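Local coordinates for beta-lactamase-like protein (Novosphingobium pentaromativorans US6-1, PDB 6AUF) that probably hydrolyses beta-lactam antibiotics as a B3-like metallo-beta-lactamase that holds two zinc ions in its active site, at residues N52-G57 with L65-D70; S189-W194 with A207-A212. All blocks are in the same frame, centred on the assembly; numbering follows the deposited sequence.

Overall arrangement
The two contacts are antiparallel hairpin pairings in different sheets of the metallo-beta-lactamase fold, their centres about 16 Å apart. Contact 1 pairs strands 53-55 and 64-66 of the N-terminal mixed sheet and lies away from the zinc site; contact 2 pairs strands 190-197 and 203-208 of the second sheet and runs on to the metal centre. Trp-194 of contact 2 joins the two, its NE1 2.9 Å from Thr-53 OG1, a probable hydrogen bond, and its CZ2 packed 3.5 Å from Val-66 CG2. At the far end of contact 2, the side chain of Asp-210 comes within about 3 Å of that of the zinc ligand His-107.

Contact 1 (N52-G57 with L65-D70); sequences NTWYVG and LVTSDD
Thr-67 grips the carbonyl of Asn-52 twice. Its backbone N bonds to Asn-52 O at 2.8 Å, and its OG1 donates to the same oxygen, also at 2.8 Å, from above the carbonyl plane. OG1 is placed for this by a chi1 of 42°, which sets it between its own backbone N and carbonyl carbon. The hydroxyl oxygen in turn accepts the indole N-H of Trp-54: NE1 lies 3.0 Å from Thr-67 OG1, and the oxygen sits in the ring plane at the indole edge, a relay from tryptophan through threonine to the Asn-52 carbonyl. Main-chain bonds then join the strands, Trp-54 N to Leu-65 O at 2.8 Å and Leu-65 N to Trp-54 O at 3.0 Å. This is the antiparallel hairpin of strands 53-55 and 64-66 in the seven-stranded mixed sheet of the metallo-beta-lactamase fold; Trp-54 and Leu-65 form its hydrogen-bonded pair, Thr-53 and Val-66 the neighbouring non-hydrogen-bonded one. On the face carrying Thr-53 and Val-66, the two side chains lie side by side, Thr-53 OG1 3.9 Å from Val-66 CG2. That hydroxyl donates to Asn-52 OD1 and is also hydrogen-bonded to Trp-194 NE1 of the second sheet. Past strand 53-55, the Val-56 side chain crosses that of Leu-65 at an angle, Val-56 CG2 3.9 Å from Leu-65 CB; Trp-54 and Leu-65 share the other face, where the indole meets His-48 and Phe-95.

Contact 2 (S189-W194 with A207-A212); sequences SASWTW and AYADSA
An antiparallel strand pairing, wholly buried, joins 190-197 to 203-208 in the five-stranded mixed sheet and passes into the loop beside the zinc site. Trp-192 and Tyr-208 are the hydrogen-bonded pair: Trp-192 N reaches Tyr-208 O at 3.1 Å, and Tyr-208 N reaches Trp-192 O at 2.8 Å. A water donates to both Tyr-208 O and Ala-190 O, bridging the strands where direct pairing stops. Beyond it, side chains take over. Ser-191 OG, beside its own backbone N at a chi1 of -74°, accepts the Asp-210 N-H at 3.0 Å in a nearly straight bond (167°), and it is also bonded to Thr-182 OG1. Ser-189 OG lies 2.7 Å from Asp-210 OD2, with Thr-182 O also within reach of its one proton. At the opposite end the six-membered ring of Trp-194 turns its edge to Tyr-208 CB, 4.0 Å from Trp-194 CZ3; the tyrosine ring leads away, its OH bonded to Asp-76. The other carboxylate oxygen of Asp-210, OD1, is hydrogen-bonded to ND1 of His-107, a ligand of the first zinc. An aspartate behind a zinc-bound histidine, its backbone N-H held by Ser-191 and its carboxylate perhaps steadied by Ser-189, is a second-shell arrangement at the dinuclear site of this metallo-beta-lactamase fold.

Contact 1 (N52-G57 with L65-D70)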
# COMPACT_ATOMS: atom_id res chain seq x y z
N ASN A 52 -3.91 14.05 10.08
CA ASN A 52 -2.50 14.17 9.71
C ASN A 52 -2.13 13.33 8.50
O ASN A 52 -0.93 13.12 8.25
CB ASN A 52 -1.62 13.79 10.90
CG ASN A 52 -1.78 12.32 11.31
OD1 ASN A 52 -2.53 11.55 10.69
ND2 ASN A 52 -1.07 11.92 12.36
N THR A 53 -3.11 12.84 7.73
CA THR A 53 -2.87 11.88 6.67
C THR A 53 -3.26 12.47 5.32
O THR A 53 -4.35 13.02 5.17
CB THR A 53 -3.63 10.58 6.93
OG1 THR A 53 -3.24 10.08 8.21
CG2 THR A 53 -3.34 9.56 5.84
N TRP A 54 -2.38 12.27 4.33
CA TRP A 54 -2.46 12.95 3.05
C TRP A 54 -2.22 11.96 1.91
O TRP A 54 -1.33 11.10 1.99
CB TRP A 54 -1.41 14.05 2.99
CG TRP A 54 -1.45 14.99 4.17
CD1 TRP A 54 -0.75 14.88 5.32
CD2 TRP A 54 -2.22 16.19 4.27
NE1 TRP A 54 -1.04 15.94 6.16
CE2 TRP A 54 -1.94 16.76 5.53
CE3 TRP A 54 -3.12 16.85 3.42
CZ2 TRP A 54 -2.52 17.94 5.96
CZ3 TRP A 54 -3.70 18.02 3.85
CH2 TRP A 54 -3.40 18.56 5.11
N TYR A 55 -2.99 12.10 0.84
CA TYR A 55 -2.68 11.42 -0.41
C TYR A 55 -1.68 12.27 -1.19
O TYR A 55 -1.91 13.46 -1.41
CB TYR A 55 -3.94 11.19 -1.25
CG TYR A 55 -3.70 10.28 -2.44
CD1 TYR A 55 -3.28 10.78 -3.67
CD2 TYR A 55 -3.91 8.90 -2.33
CE1 TYR A 55 -3.07 9.94 -4.76
CE2 TYR A 55 -3.70 8.05 -3.40
CZ TYR A 55 -3.29 8.57 -4.60
OH TYR A 55 -3.09 7.70 -5.64
N VAL A 56 -0.57 11.65 -1.60
CA VAL A 56 0.50 12.37 -2.26
C VAL A 56 1.02 11.54 -3.42
O VAL A 56 2.09 11.81 -3.97
CB VAL A 56 1.64 12.71 -1.28
CG1 VAL A 56 1.25 13.86 -0.37
CG2 VAL A 56 2.00 11.47 -0.45
N GLY A 57 0.27 10.50 -3.79
CA GLY A 57 0.65 9.62 -4.87
C GLY A 57 0.22 10.17 -6.22
O GLY A 57 -0.09 11.36 -6.37
N LEU A 65 1.24 10.09 3.09
CA LEU A 65 2.07 10.91 3.96
C LEU A 65 1.34 11.13 5.28
O LEU A 65 0.15 11.47 5.29
CB LEU A 65 2.40 12.27 3.31
CG LEU A 65 3.13 13.25 4.23
CD1 LEU A 65 4.43 12.64 4.70
CD2 LEU A 65 3.39 14.57 3.54
N VAL A 66 2.05 10.92 6.38
CA VAL A 66 1.47 10.99 7.71
C VAL A 66 2.34 11.92 8.52
O VAL A 66 3.53 11.65 8.73
CB VAL A 66 1.37 9.59 8.36
CG1 VAL A 66 1.00 9.70 9.80
CG2 VAL A 66 0.34 8.76 7.63
N THR A 67 1.77 13.04 8.96
CA THR A 67 2.54 14.18 9.41
C THR A 67 2.47 14.37 10.93
O THR A 67 1.45 14.11 11.57
CB THR A 67 2.06 15.45 8.71
OG1 THR A 67 0.63 15.44 8.65
CG2 THR A 67 2.62 15.53 7.29
N SER A 68 3.59 14.83 11.48
CA SER A 68 3.67 15.26 12.86
C SER A 68 4.68 16.40 12.92
O SER A 68 5.46 16.60 11.99
CB SER A 68 4.10 14.13 13.80
OG SER A 68 5.52 13.97 13.80
N ASP A 69 4.67 17.13 14.03
CA ASP A 69 5.74 18.09 14.25
C ASP A 69 7.08 17.37 14.40
O ASP A 69 8.12 17.92 14.03
CB ASP A 69 5.45 18.93 15.49
CG ASP A 69 4.07 19.53 15.45
OD1 ASP A 69 3.66 20.01 14.36
OD2 ASP A 69 3.37 19.50 16.49
N ASP A 70 7.05 16.15 14.93
CA ASP A 70 8.23 15.33 15.19
C ASP A 70 8.81 14.72 13.92
O ASP A 70 9.79 13.96 14.01
CB ASP A 70 7.87 14.22 16.18
CG ASP A 70 7.55 14.76 17.56
OD1 ASP A 70 8.23 15.71 18.00
OD2 ASP A 70 6.62 14.23 18.21

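Contact 2 (S189-W194 with A207-A212)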
# COMPACT_ATOMS: atom_id res chain seq x y z
N SER A 189 3.61 -8.86 1.52
CA SER A 189 2.53 -7.90 1.67
C SER A 189 2.33 -7.50 3.13
O SER A 189 2.30 -8.34 4.04
CB SER A 189 1.24 -8.48 1.10
OG SER A 189 0.14 -7.80 1.68
N ALA A 190 2.19 -6.19 3.34
CA ALA A 190 1.94 -5.61 4.65
C ALA A 190 0.78 -4.63 4.57
O ALA A 190 0.53 -4.00 3.54
CB ALA A 190 3.17 -4.89 5.18
N SER A 191 0.05 -4.52 5.67
CA SER A 191 -1.04 -3.57 5.82
C SER A 191 -0.78 -2.74 7.07
O SER A 191 -0.23 -3.25 8.06
CB SER A 191 -2.39 -4.27 5.92
OG SER A 191 -2.77 -4.76 4.65
N TRP A 192 -1.17 -1.47 7.02
CA TRP A 192 -0.82 -0.51 8.05
C TRP A 192 -2.07 0.14 8.63
O TRP A 192 -3.09 0.30 7.96
CB TRP A 192 0.11 0.55 7.48
CG TRP A 192 1.45 0.01 7.08
CD1 TRP A 192 1.81 -0.50 5.86
CD2 TRP A 192 2.63 -0.04 7.90
NE1 TRP A 192 3.13 -0.87 5.87
CE2 TRP A 192 3.66 -0.60 7.11
CE3 TRP A 192 2.91 0.31 9.22
CZ2 TRP A 192 4.95 -0.80 7.60
CZ3 TRP A 192 4.20 0.10 9.71
CH2 TRP A 192 5.20 -0.45 8.90
N THR A 193 -1.96 0.57 9.89
CA THR A 193 -3.11 1.01 10.67
C THR A 193 -2.67 2.09 11.65
O THR A 193 -1.62 1.94 12.30
CB THR A 193 -3.73 -0.22 11.38
OG1 THR A 193 -5.08 -0.41 10.93
CG2 THR A 193 -3.68 -0.14 12.91
N TRP A 194 -3.43 3.18 11.75
CA TRP A 194 -3.10 4.25 12.69
C TRP A 194 -4.32 5.14 12.88
O TRP A 194 -5.28 5.09 12.12
CB TRP A 194 -1.91 5.10 12.22
CG TRP A 194 -2.14 5.89 10.96
CD1 TRP A 194 -2.51 7.22 10.88
CD2 TRP A 194 -2.02 5.43 9.62
NE1 TRP A 194 -2.62 7.60 9.56
CE2 TRP A 194 -2.32 6.53 8.76
CE3 TRP A 194 -1.68 4.20 9.05
CZ2 TRP A 194 -2.30 6.42 7.37
CZ3 TRP A 194 -1.66 4.10 7.66
CH2 TRP A 194 -1.97 5.20 6.84
N ALA A 207 -6.86 2.54 7.71
CA ALA A 207 -6.26 1.26 7.34
C ALA A 207 -5.77 1.38 5.91
O ALA A 207 -6.57 1.48 4.98
CB ALA A 207 -7.26 0.12 7.50
N TYR A 208 -4.44 1.39 5.73
CA TYR A 208 -3.83 1.27 4.41
C TYR A 208 -3.67 -0.22 4.12
O TYR A 208 -2.61 -0.83 4.32
CB TYR A 208 -2.51 2.04 4.38
CG TYR A 208 -1.91 2.19 3.00
CD1 TYR A 208 -2.68 2.63 1.92
CD2 TYR A 208 -0.55 1.92 2.78
CE1 TYR A 208 -2.12 2.76 0.65
CE2 TYR A 208 0.01 2.04 1.52
CZ TYR A 208 -0.78 2.46 0.46
OH TYR A 208 -0.23 2.59 -0.79
N ALA A 209 -4.76 -0.83 3.66
CA ALA A 209 -4.79 -2.27 3.41
C ALA A 209 -4.23 -2.54 2.02
O ALA A 209 -4.71 -1.98 1.03
CB ALA A 209 -6.20 -2.83 3.53
N ASP A 210 -3.20 -3.37 1.97
CA ASP A 210 -2.48 -3.69 0.75
C ASP A 210 -3.40 -4.27 -0.32
O ASP A 210 -4.50 -4.77 -0.02
CB ASP A 210 -1.37 -4.69 1.06
CG ASP A 210 -0.36 -4.78 -0.04
OD1 ASP A 210 -0.47 -4.02 -1.04
OD2 ASP A 210 0.56 -5.62 0.11
N SER A 211 -2.94 -4.22 -1.57
CA SER A 211 -3.58 -5.01 -2.63
C SER A 211 -3.80 -6.43 -2.13
O SER A 211 -2.96 -6.99 -1.42
CB SER A 211 -2.70 -5.04 -3.88
OG SER A 211 -2.10 -3.78 -4.11
N ALA A 212 -4.93 -7.02 -2.51
CA ALA A 212 -5.28 -8.35 -2.00
C ALA A 212 -5.57 -9.33 -3.13
O ALA A 212 -6.19 -10.38 -2.89
CB ALA A 212 -6.46 -8.27 -1.03
O HOH W 1 -0.29 -1.22 3.10